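Local coordinates for tailspike protein (PDB 6E1R) that probably binds and hydrolyses capsular polysaccharide of its Acinetobacter host, serving the phage as a trimeric tailspike, at residues Gly305-Ala310 against Gly336-Arg341; Cys256-Gly261 against Cys281-Asn286; Ile332-Ile337 against Tyr358-Cys363; Thr314-Lys319 against Ser344-Lys349. One frame throughout, in Å; residues are numbered along the deposited sequence.

Contact 1: residues Gly305-Ala310 against Gly336-Arg341; sequences GGYIEA and GIHMNR
Tyr307 and His338 lie on the same face of a parallel strand pair that joins successive coils of a parallel beta-helix, and their side chains meet at a slant. His338 has its CG anti to the backbone N (chi1 -172°), which brings the imidazole atoms CG and CD2 to Tyr307 CD2 and CE2; the two planes are inclined at 49°, neither stacked nor perpendicular. Tyr307 CD2 is also 3.6 Å from His338 CB. Glu309 comes to the same imidazole at its edge, its OE1 in the ring plane and 3.3 Å from His338 CD2, with the carboxylate turned almost at right angles to the ring.

The backbone bonds alternate between the chains. His338 N donates to Gly306 O (2.9 Å) and Ile308 N to His338 O (3.0 Å), while beyond the strand proper Ala310 N reaches Asn340 O at 3.1 Å.

Apolar groups occupy the reverse face. Ile308 CD1 lies 3.7 Å from CE of Met339, a selenomethionine, and Ile308 CG1 rests on Ile337 CG2. Gly305 and Gly336 both have positive phi, which suits glycine at the corners preceding the pair.

Around the contact, Phe334 of strand 331-338 packs against Ile308 and Met339, and strand 281-284 continues the ladder beyond 306-309. Thr274 and Ser299 of the second subunit hydrogen-bond Tyr307 OH and His338 ND1, placing the aromatic face at the trimer interface.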
# COMPACT_ATOMS: atom_id res chain seq x y z
N GLY A 305 0.53 -4.11 -5.66
CA GLY A 305 1.22 -5.36 -5.92
C GLY A 305 0.33 -6.41 -6.55
O GLY A 305 -0.89 -6.35 -6.42
N GLY A 306 0.93 -7.37 -7.26
CA GLY A 306 0.18 -8.48 -7.80
C GLY A 306 0.46 -8.67 -9.27
O GLY A 306 1.42 -8.13 -9.83
N TYR A 307 -0.41 -9.45 -9.92
CA TYR A 307 -0.27 -9.80 -11.33
C TYR A 307 -1.57 -9.51 -12.07
O TYR A 307 -2.66 -9.79 -11.57
CB TYR A 307 0.08 -11.28 -11.52
CG TYR A 307 1.43 -11.68 -10.98
CD1 TYR A 307 1.62 -11.88 -9.62
CD2 TYR A 307 2.51 -11.90 -11.83
CE1 TYR A 307 2.84 -12.26 -9.12
CE2 TYR A 307 3.74 -12.28 -11.34
CZ TYR A 307 3.90 -12.46 -9.98
OH TYR A 307 5.13 -12.84 -9.48
N ILE A 308 -1.44 -8.94 -13.27
CA ILE A 308 -2.53 -8.87 -14.23
C ILE A 308 -1.95 -9.26 -15.58
O ILE A 308 -1.38 -8.42 -16.29
CB ILE A 308 -3.17 -7.47 -14.28
CG1 ILE A 308 -3.64 -7.03 -12.89
CG2 ILE A 308 -4.34 -7.46 -15.26
CD1 ILE A 308 -4.28 -5.66 -12.87
N GLU A 309 -2.05 -10.54 -15.94
CA GLU A 309 -1.35 -11.05 -17.10
C GLU A 309 -2.16 -12.16 -17.75
O GLU A 309 -3.21 -12.57 -17.25
CB GLU A 309 0.05 -11.55 -16.72
CG GLU A 309 0.07 -12.65 -15.67
CD GLU A 309 1.48 -13.14 -15.38
OE1 GLU A 309 2.44 -12.48 -15.82
OE2 GLU A 309 1.62 -14.19 -14.71
N ALA A 310 -1.67 -12.62 -18.91
CA ALA A 310 -2.21 -13.80 -19.59
C ALA A 310 -3.69 -13.66 -19.91
O ALA A 310 -4.44 -14.65 -19.89
CB ALA A 310 -1.96 -15.08 -18.78
N GLY A 336 3.07 -1.14 -8.73
CA GLY A 336 3.96 -2.28 -8.78
C GLY A 336 3.30 -3.57 -9.23
O GLY A 336 3.40 -4.59 -8.55
N ILE A 337 2.62 -3.53 -10.37
CA ILE A 337 1.89 -4.68 -10.89
C ILE A 337 2.70 -5.33 -12.00
O ILE A 337 3.22 -4.64 -12.88
CB ILE A 337 0.50 -4.27 -11.40
CG1 ILE A 337 -0.21 -3.40 -10.36
CG2 ILE A 337 -0.34 -5.49 -11.73
CD1 ILE A 337 -0.38 -4.08 -9.02
N HIS A 338 2.81 -6.66 -11.95
CA HIS A 338 3.45 -7.41 -13.02
C HIS A 338 2.42 -7.66 -14.12
O HIS A 338 1.45 -8.39 -13.90
CB HIS A 338 4.02 -8.72 -12.49
CG HIS A 338 4.87 -9.46 -13.48
ND1 HIS A 338 6.24 -9.35 -13.52
CD2 HIS A 338 4.53 -10.31 -14.47
CE1 HIS A 338 6.72 -10.10 -14.49
NE2 HIS A 338 5.70 -10.70 -15.09
N MSE A 339 2.62 -7.05 -15.28
CA MSE A 339 1.62 -7.09 -16.34
C MSE A 339 2.16 -7.61 -17.67
O MSE A 339 2.44 -6.83 -18.58
CB MSE A 339 1.00 -5.70 -16.54
CG MSE A 339 0.27 -5.18 -15.31
SE MSE A 339 -0.38 -3.36 -15.54
CE MSE A 339 -2.29 -3.69 -15.32
N ASN A 340 2.29 -8.93 -17.78
CA ASN A 340 2.73 -9.58 -19.01
C ASN A 340 1.49 -9.86 -19.85
O ASN A 340 0.80 -10.87 -19.65
CB ASN A 340 3.50 -10.86 -18.69
CG ASN A 340 4.12 -11.48 -19.92
OD1 ASN A 340 4.19 -10.86 -20.98
ND2 ASN A 340 4.58 -12.72 -19.79
N ARG A 341 1.20 -8.98 -20.81
CA ARG A 341 -0.00 -9.07 -21.64
C ARG A 341 -1.26 -9.05 -20.78
O ARG A 341 -1.98 -10.05 -20.69
CB ARG A 341 0.01 -10.32 -22.52
CG ARG A 341 1.19 -10.43 -23.47
CD ARG A 341 1.17 -11.77 -24.19
NE ARG A 341 1.50 -11.64 -25.60
CZ ARG A 341 2.71 -11.73 -26.13
NH1 ARG A 341 3.77 -11.96 -25.35
NH2 ARG A 341 2.88 -11.59 -27.44

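Contact 2: residues Cys256-Gly261 against Cys281-Asn286; sequences CIFRKG and CDLEQN
Cys281 opens this stretch beside Cys256, its match in the neighbouring coil of the parallel beta-helix; Cys256 CB and Cys281 SG are 4.2 Å apart, a van der Waals contact of two small apolar groups. Asp282 bonds through both its backbone N and its O to the same neighbouring segment: its N donates to Cys256 O (2.8 Å) and its O receives Phe258 N (2.7 Å). Its side chain swings with CG anti to N (chi1 -175°), and OD2 comes within 3.3 Å of Arg259 NH2. That oxygen lies well out of the guanidinium plane, which makes the bridge one of charge alone.

Leu283 points to the other face, alongside Phe258 and in the same direction, with CG 4.0 Å from Phe258 CD1. Glu284 returns to the arginine. Its OE2 accepts from Arg259 NH2 at 3.2 Å, met from above the carboxylate plane, so that Arg259, long enough to serve two acids, joins Asp282 and Glu284 in one salt-bridge network. Ile257 CG2 lies over one face of the same guanidinium.

Gln285, partly exposed, follows, its OE1 3.3 Å from Lys260 CE and linked by a water to Lys260 NZ, weakly at the lysine end. Asn286 closes the turn with both amide atoms: ND2 donates to Phe258 O, from the opposite face to Glu284 N, and OD1 accepts from Gly261 N (3.2 Å).

Strand 221-222 pairs with the far edge of 257-259, where Phe222 stacks on Phe258, while Gln192 and Leu214 of the second subunit pack against the Ile257, Arg259 and Asp282 face.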
# COMPACT_ATOMS: atom_id res chain seq x y z
N CYS A 256 -5.74 -12.72 -3.32
CA CYS A 256 -6.75 -13.54 -3.98
C CYS A 256 -6.34 -13.81 -5.43
O CYS A 256 -5.53 -13.09 -6.02
CB CYS A 256 -8.11 -12.86 -3.93
SG CYS A 256 -8.76 -12.68 -2.26
N ILE A 257 -6.92 -14.86 -6.00
CA ILE A 257 -6.58 -15.32 -7.34
C ILE A 257 -7.85 -15.39 -8.17
O ILE A 257 -8.86 -15.95 -7.73
CB ILE A 257 -5.87 -16.69 -7.31
CG1 ILE A 257 -4.60 -16.61 -6.47
CG2 ILE A 257 -5.55 -17.14 -8.73
CD1 ILE A 257 -4.02 -17.97 -6.12
N PHE A 258 -7.80 -14.82 -9.38
CA PHE A 258 -8.93 -14.83 -10.31
C PHE A 258 -8.44 -15.40 -11.64
O PHE A 258 -7.71 -14.72 -12.37
CB PHE A 258 -9.49 -13.42 -10.50
CG PHE A 258 -9.96 -12.77 -9.23
CD1 PHE A 258 -9.06 -12.11 -8.40
CD2 PHE A 258 -11.29 -12.80 -8.86
CE1 PHE A 258 -9.48 -11.50 -7.24
CE2 PHE A 258 -11.72 -12.20 -7.70
CZ PHE A 258 -10.82 -11.55 -6.88
N ARG A 259 -8.83 -16.63 -11.94
CA ARG A 259 -8.39 -17.33 -13.14
C ARG A 259 -9.59 -17.86 -13.92
O ARG A 259 -10.62 -18.20 -13.35
CB ARG A 259 -7.45 -18.50 -12.83
CG ARG A 259 -6.08 -18.10 -12.31
CD ARG A 259 -5.18 -19.32 -12.28
NE ARG A 259 -3.82 -19.00 -11.86
CZ ARG A 259 -3.33 -19.26 -10.65
NH1 ARG A 259 -4.08 -19.85 -9.74
NH2 ARG A 259 -2.08 -18.93 -10.37
N LYS A 260 -9.42 -17.92 -15.25
CA LYS A 260 -10.30 -18.66 -16.15
C LYS A 260 -11.73 -18.13 -16.14
O LYS A 260 -12.70 -18.89 -16.10
CB LYS A 260 -10.30 -20.16 -15.80
CG LYS A 260 -8.94 -20.83 -15.82
CD LYS A 260 -8.33 -20.83 -17.20
CE LYS A 260 -6.93 -21.43 -17.16
NZ LYS A 260 -6.95 -22.86 -16.71
N GLY A 261 -11.88 -16.81 -16.17
CA GLY A 261 -13.20 -16.23 -16.33
C GLY A 261 -13.67 -16.33 -17.77
O GLY A 261 -12.88 -16.30 -18.71
N CYS A 281 -3.02 -9.24 -5.45
CA CYS A 281 -3.92 -10.20 -6.05
C CYS A 281 -3.38 -10.68 -7.40
O CYS A 281 -2.46 -10.10 -7.97
CB CYS A 281 -5.32 -9.60 -6.22
SG CYS A 281 -6.15 -9.26 -4.65
N ASP A 282 -3.97 -11.76 -7.90
CA ASP A 282 -3.52 -12.42 -9.12
C ASP A 282 -4.70 -12.56 -10.07
O ASP A 282 -5.61 -13.36 -9.82
CB ASP A 282 -2.91 -13.79 -8.79
CG ASP A 282 -2.31 -14.47 -10.00
OD1 ASP A 282 -2.14 -13.81 -11.05
OD2 ASP A 282 -2.00 -15.68 -9.90
N LEU A 283 -4.68 -11.79 -11.15
CA LEU A 283 -5.72 -11.82 -12.18
C LEU A 283 -5.06 -12.26 -13.48
O LEU A 283 -4.51 -11.45 -14.22
CB LEU A 283 -6.40 -10.45 -12.34
CG LEU A 283 -7.32 -9.92 -11.23
CD1 LEU A 283 -6.53 -9.45 -10.01
CD2 LEU A 283 -8.20 -8.81 -11.76
N GLU A 284 -5.12 -13.56 -13.77
CA GLU A 284 -4.44 -14.10 -14.93
C GLU A 284 -5.26 -15.22 -15.56
O GLU A 284 -6.14 -15.81 -14.93
CB GLU A 284 -3.03 -14.61 -14.59
CG GLU A 284 -2.99 -15.79 -13.64
CD GLU A 284 -1.59 -16.35 -13.47
OE1 GLU A 284 -0.90 -16.55 -14.49
OE2 GLU A 284 -1.17 -16.59 -12.32
N GLN A 285 -4.95 -15.50 -16.83
CA GLN A 285 -5.50 -16.63 -17.57
C GLN A 285 -7.02 -16.55 -17.71
O GLN A 285 -7.70 -17.58 -17.78
CB GLN A 285 -5.09 -17.96 -16.93
CG GLN A 285 -3.59 -18.18 -16.89
CD GLN A 285 -3.20 -19.49 -16.23
OE1 GLN A 285 -4.06 -20.31 -15.92
NE2 GLN A 285 -1.91 -19.68 -16.02
N ASN A 286 -7.56 -15.34 -17.77
CA ASN A 286 -8.99 -15.16 -17.96
C ASN A 286 -9.34 -15.07 -19.44
O ASN A 286 -8.48 -14.83 -20.29
CB ASN A 286 -9.48 -13.91 -17.23
CG ASN A 286 -9.24 -13.97 -15.73
OD1 ASN A 286 -10.07 -14.48 -14.98
ND2 ASN A 286 -8.10 -13.46 -15.29
O HOH W 1 -3.63 -23.30 -16.85

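Contact 3: residues Ile332-Ile337 against Tyr358-Cys363; sequences IKFQGI and YIFEGC
One rung-to-rung ladder of the parallel beta-helix joins strand 332-335 to strand 358-361, residue over residue from Ile332 on Tyr358 to Gln335 on Glu361. Four backbone bonds tie it, among them Phe334 N to Ile359 O (2.8 Å), Glu361 N to Phe334 O (3.0 Å) and Gly336 N to Glu361 O (2.7 Å).

Phe334 and Phe360 point the same way with planes 18° apart, but the rings are slid so far that they barely overlap; Phe334 CD2 sits over the rim of one face of Phe360, 3.5 Å from its CE2. Tyr358 CD2 meets Phe334 CE2 edge against edge, 4.1 Å apart, and touches Ile332 CB (4.0 Å). Flat rings at matching positions of successive coils form aromatic ladders inside such a solenoid, and Phe303 of strand 301-304 meets Phe334 with its plane near parallel. Cys363 SG, just past the strand, fits against Phe334 CB (3.7 Å).

The opposite face carries polar ends at the trimer interface. With Lys333 extended from a CG anti to its N (chi1 -176°), its methylenes run past Ile359 CG2 and NZ forms a salt bridge to Glu361 OE1, a weak hydrogen bond at 3.4 Å; a water joins them. Lys333 NZ is also salt-bridged to Glu361 OE2 of the third subunit, just as Glu361 OE2 is to Lys333 of the second, and Gln335 NE2 donates to Gln335 OE1 of the second subunit.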
# COMPACT_ATOMS: atom_id res chain seq x y z
N ILE A 332 -7.27 5.41 -10.65
CA ILE A 332 -7.02 3.97 -10.68
C ILE A 332 -5.51 3.80 -10.67
O ILE A 332 -4.84 4.12 -11.66
CB ILE A 332 -7.66 3.29 -11.89
CG1 ILE A 332 -9.18 3.42 -11.84
CG2 ILE A 332 -7.25 1.83 -11.95
CD1 ILE A 332 -9.89 2.74 -12.99
N LYS A 333 -4.97 3.31 -9.56
CA LYS A 333 -3.53 3.20 -9.38
C LYS A 333 -3.09 1.75 -9.53
O LYS A 333 -3.63 0.86 -8.86
CB LYS A 333 -3.10 3.74 -8.01
CG LYS A 333 -1.60 3.73 -7.80
CD LYS A 333 -1.20 4.42 -6.50
CE LYS A 333 0.32 4.51 -6.38
NZ LYS A 333 0.74 5.16 -5.11
N PHE A 334 -2.11 1.52 -10.40
CA PHE A 334 -1.46 0.22 -10.55
C PHE A 334 -0.07 0.36 -9.93
O PHE A 334 0.88 0.76 -10.59
CB PHE A 334 -1.39 -0.18 -12.02
CG PHE A 334 -2.73 -0.39 -12.66
CD1 PHE A 334 -3.38 -1.61 -12.57
CD2 PHE A 334 -3.35 0.64 -13.36
CE1 PHE A 334 -4.61 -1.80 -13.16
CE2 PHE A 334 -4.59 0.45 -13.95
CZ PHE A 334 -5.22 -0.77 -13.85
N GLN A 335 0.02 0.03 -8.64
CA GLN A 335 1.25 0.22 -7.87
C GLN A 335 2.04 -1.08 -7.88
O GLN A 335 1.73 -2.02 -7.14
CB GLN A 335 0.93 0.67 -6.45
CG GLN A 335 2.16 0.89 -5.58
CD GLN A 335 1.82 1.52 -4.24
OE1 GLN A 335 0.77 2.13 -4.08
NE2 GLN A 335 2.72 1.38 -3.28
N GLY A 336 3.07 -1.14 -8.73
CA GLY A 336 3.96 -2.28 -8.78
C GLY A 336 3.30 -3.57 -9.23
O GLY A 336 3.40 -4.59 -8.55
N ILE A 337 2.62 -3.53 -10.37
CA ILE A 337 1.89 -4.68 -10.89
C ILE A 337 2.70 -5.33 -12.00
O ILE A 337 3.22 -4.64 -12.88
CB ILE A 337 0.50 -4.27 -11.40
CG1 ILE A 337 -0.21 -3.40 -10.36
CG2 ILE A 337 -0.34 -5.49 -11.73
CD1 ILE A 337 -0.38 -4.08 -9.02
N TYR A 358 -5.07 7.84 -14.21
CA TYR A 358 -4.34 6.60 -14.01
C TYR A 358 -2.94 6.88 -13.49
O TYR A 358 -2.30 7.85 -13.90
CB TYR A 358 -4.26 5.79 -15.31
CG TYR A 358 -5.60 5.25 -15.76
CD1 TYR A 358 -6.48 6.04 -16.49
CD2 TYR A 358 -5.99 3.96 -15.45
CE1 TYR A 358 -7.71 5.56 -16.90
CE2 TYR A 358 -7.22 3.46 -15.85
CZ TYR A 358 -8.07 4.26 -16.58
OH TYR A 358 -9.29 3.77 -16.99
N ILE A 359 -2.48 6.02 -12.59
CA ILE A 359 -1.10 6.03 -12.11
C ILE A 359 -0.52 4.64 -12.34
O ILE A 359 -1.07 3.64 -11.85
CB ILE A 359 -1.01 6.42 -10.63
CG1 ILE A 359 -1.28 7.92 -10.46
CG2 ILE A 359 0.36 6.07 -10.07
CD1 ILE A 359 -1.18 8.40 -9.03
N PHE A 360 0.57 4.57 -13.08
CA PHE A 360 1.32 3.34 -13.30
C PHE A 360 2.68 3.53 -12.63
O PHE A 360 3.55 4.23 -13.15
CB PHE A 360 1.46 3.02 -14.79
CG PHE A 360 0.17 2.62 -15.44
CD1 PHE A 360 -0.73 3.58 -15.88
CD2 PHE A 360 -0.14 1.29 -15.63
CE1 PHE A 360 -1.91 3.22 -16.49
CE2 PHE A 360 -1.33 0.91 -16.24
CZ PHE A 360 -2.21 1.88 -16.67
N GLU A 361 2.85 2.91 -11.47
CA GLU A 361 4.01 3.12 -10.61
C GLU A 361 4.82 1.83 -10.56
O GLU A 361 4.45 0.88 -9.86
CB GLU A 361 3.57 3.57 -9.22
CG GLU A 361 4.69 4.04 -8.32
CD GLU A 361 4.18 4.41 -6.95
OE1 GLU A 361 3.64 5.53 -6.79
OE2 GLU A 361 4.31 3.59 -6.02
N GLY A 362 5.93 1.80 -11.29
CA GLY A 362 6.83 0.67 -11.25
C GLY A 362 6.31 -0.61 -11.87
O GLY A 362 6.83 -1.68 -11.57
N CYS A 363 5.31 -0.53 -12.75
CA CYS A 363 4.77 -1.72 -13.37
C CYS A 363 5.79 -2.33 -14.33
O CYS A 363 6.70 -1.66 -14.84
CB CYS A 363 3.47 -1.40 -14.11
SG CYS A 363 2.14 -0.83 -13.03
O HOH W 2 3.09 6.92 -4.29

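Contact 4: residues Thr314-Lys319 against Ser344-Lys349; sequences TPYVIK and SVAIGK
Tyr316 has its CG beside the backbone N (chi1 -48°), and Lys349, with CG anti to N (chi1 171°), bends at chi2 (58°); together these torsions lay the lysine methylenes flat over the tyrosine ring. Both residues belong to successive coils of the parallel beta-helix, Tyr316 just before the corner at Val317, Lys349 just after that at Ile347-Gly348. Lys349 CB makes a CH-pi contact 3.5 Å from the ring centroid, and CG and CD continue across toward CZ. Pro315 CB lies over the opposite face, and Ala346 O is at the edge in the ring plane; with both faces and an edge met, a flat ring fits. Val345 CG1 adds 3.7 Å contact to Tyr316 CE1.

Two carbonyls each grip a pair of donors where the chain turns. Pro315 O takes Val345 N in its plane, on a lone pair, at 2.8 Å, and also Ala346 N at 3.2 Å; Ile347 O takes Val317 N and Ile318 N, each at 3.0 Å. Branched Val317 and Ile347 pack on the inward side, CB to CG2. Lys349 NZ bridges to Glu373 of the next strand, and the stems of the two lysines meet at Lys319 CG and Lys349 CG, 3.8 Å apart.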
# COMPACT_ATOMS: atom_id res chain seq x y z
N THR A 314 -9.07 -10.69 -23.58
CA THR A 314 -9.90 -9.71 -22.89
C THR A 314 -9.53 -8.31 -23.36
O THR A 314 -8.36 -7.93 -23.27
CB THR A 314 -9.72 -9.82 -21.38
OG1 THR A 314 -10.00 -11.17 -20.97
CG2 THR A 314 -10.68 -8.88 -20.67
N PRO A 315 -10.49 -7.52 -23.86
CA PRO A 315 -10.14 -6.19 -24.38
C PRO A 315 -9.53 -5.27 -23.34
O PRO A 315 -8.46 -4.68 -23.58
CB PRO A 315 -11.48 -5.66 -24.91
CG PRO A 315 -12.26 -6.89 -25.23
CD PRO A 315 -11.88 -7.89 -24.18
N TYR A 316 -10.18 -5.11 -22.19
CA TYR A 316 -9.73 -4.16 -21.19
C TYR A 316 -9.46 -4.86 -19.87
O TYR A 316 -9.99 -5.94 -19.59
CB TYR A 316 -10.78 -3.05 -20.98
CG TYR A 316 -11.29 -2.45 -22.26
CD1 TYR A 316 -10.47 -1.69 -23.08
CD2 TYR A 316 -12.61 -2.63 -22.65
CE1 TYR A 316 -10.94 -1.13 -24.26
CE2 TYR A 316 -13.10 -2.07 -23.82
CZ TYR A 316 -12.26 -1.33 -24.62
OH TYR A 316 -12.74 -0.78 -25.79
N VAL A 317 -8.60 -4.24 -19.05
CA VAL A 317 -8.37 -4.74 -17.70
C VAL A 317 -9.45 -4.22 -16.76
O VAL A 317 -10.05 -4.98 -16.00
CB VAL A 317 -6.96 -4.36 -17.22
CG1 VAL A 317 -6.81 -4.70 -15.74
CG2 VAL A 317 -5.91 -5.08 -18.04
N ILE A 318 -9.71 -2.91 -16.80
CA ILE A 318 -10.76 -2.30 -16.00
C ILE A 318 -11.50 -1.30 -16.87
O ILE A 318 -10.89 -0.57 -17.66
CB ILE A 318 -10.18 -1.63 -14.73
CG1 ILE A 318 -11.31 -1.05 -13.87
CG2 ILE A 318 -9.16 -0.56 -15.09
CD1 ILE A 318 -10.88 -0.69 -12.47
N LYS A 319 -12.83 -1.29 -16.75
CA LYS A 319 -13.69 -0.41 -17.54
C LYS A 319 -14.71 0.23 -16.60
O LYS A 319 -15.58 -0.45 -16.06
CB LYS A 319 -14.40 -1.19 -18.65
CG LYS A 319 -15.34 -0.35 -19.49
CD LYS A 319 -15.97 -1.16 -20.60
CE LYS A 319 -16.90 -0.32 -21.45
NZ LYS A 319 -17.44 -1.07 -22.62
N SER A 344 -5.95 -6.87 -24.38
CA SER A 344 -5.76 -6.84 -25.82
C SER A 344 -5.99 -5.48 -26.46
O SER A 344 -5.49 -5.25 -27.57
CB SER A 344 -6.67 -7.87 -26.50
OG SER A 344 -8.03 -7.58 -26.27
N VAL A 345 -6.73 -4.57 -25.81
CA VAL A 345 -7.00 -3.26 -26.40
C VAL A 345 -6.37 -2.16 -25.56
O VAL A 345 -5.54 -1.39 -26.05
CB VAL A 345 -8.51 -3.03 -26.57
CG1 VAL A 345 -8.77 -1.69 -27.24
CG2 VAL A 345 -9.13 -4.16 -27.38
N ALA A 346 -6.77 -2.07 -24.29
CA ALA A 346 -6.24 -1.05 -23.40
C ALA A 346 -6.46 -1.49 -21.96
O ALA A 346 -7.50 -2.07 -21.64
CB ALA A 346 -6.91 0.31 -23.65
N ILE A 347 -5.48 -1.21 -21.10
CA ILE A 347 -5.60 -1.60 -19.70
C ILE A 347 -6.77 -0.87 -19.05
O ILE A 347 -7.66 -1.49 -18.46
CB ILE A 347 -4.28 -1.33 -18.95
CG1 ILE A 347 -3.16 -2.20 -19.53
CG2 ILE A 347 -4.45 -1.59 -17.46
CD1 ILE A 347 -1.80 -1.92 -18.92
N GLY A 348 -6.78 0.46 -19.15
CA GLY A 348 -7.87 1.23 -18.60
C GLY A 348 -8.78 1.79 -19.68
O GLY A 348 -8.32 2.52 -20.56
N LYS A 349 -10.06 1.46 -19.62
CA LYS A 349 -11.05 1.97 -20.56
C LYS A 349 -11.99 2.91 -19.82
O LYS A 349 -12.62 2.52 -18.83
CB LYS A 349 -11.84 0.83 -21.21
CG LYS A 349 -13.03 1.29 -22.03
CD LYS A 349 -12.62 2.25 -23.14
CE LYS A 349 -13.84 2.78 -23.89
NZ LYS A 349 -13.48 3.78 -24.93

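Overall arrangement
All four contacts join neighbouring coils of one beta-helix through parallel pairing. Contact 3 is buried throughout, contact 2 mostly so, while contacts 1 and 4 are partly exposed. Contacts 1 and 3 share Gly336 and Ile337 on strand 331-338, and contact 2 continues the ladder of contact 1, since strands 281-284 and 306-309 are neighbours. Each of these three turns a polar or charged face to the second subunit, contact 3 meeting the third as well. Contact 4 lies on a different sheet, no other chain touches its two segments, and it uses lysine methylenes on a tyrosine. Inside the coil, Met339 of contact 1 touches Ile347 of contact 4.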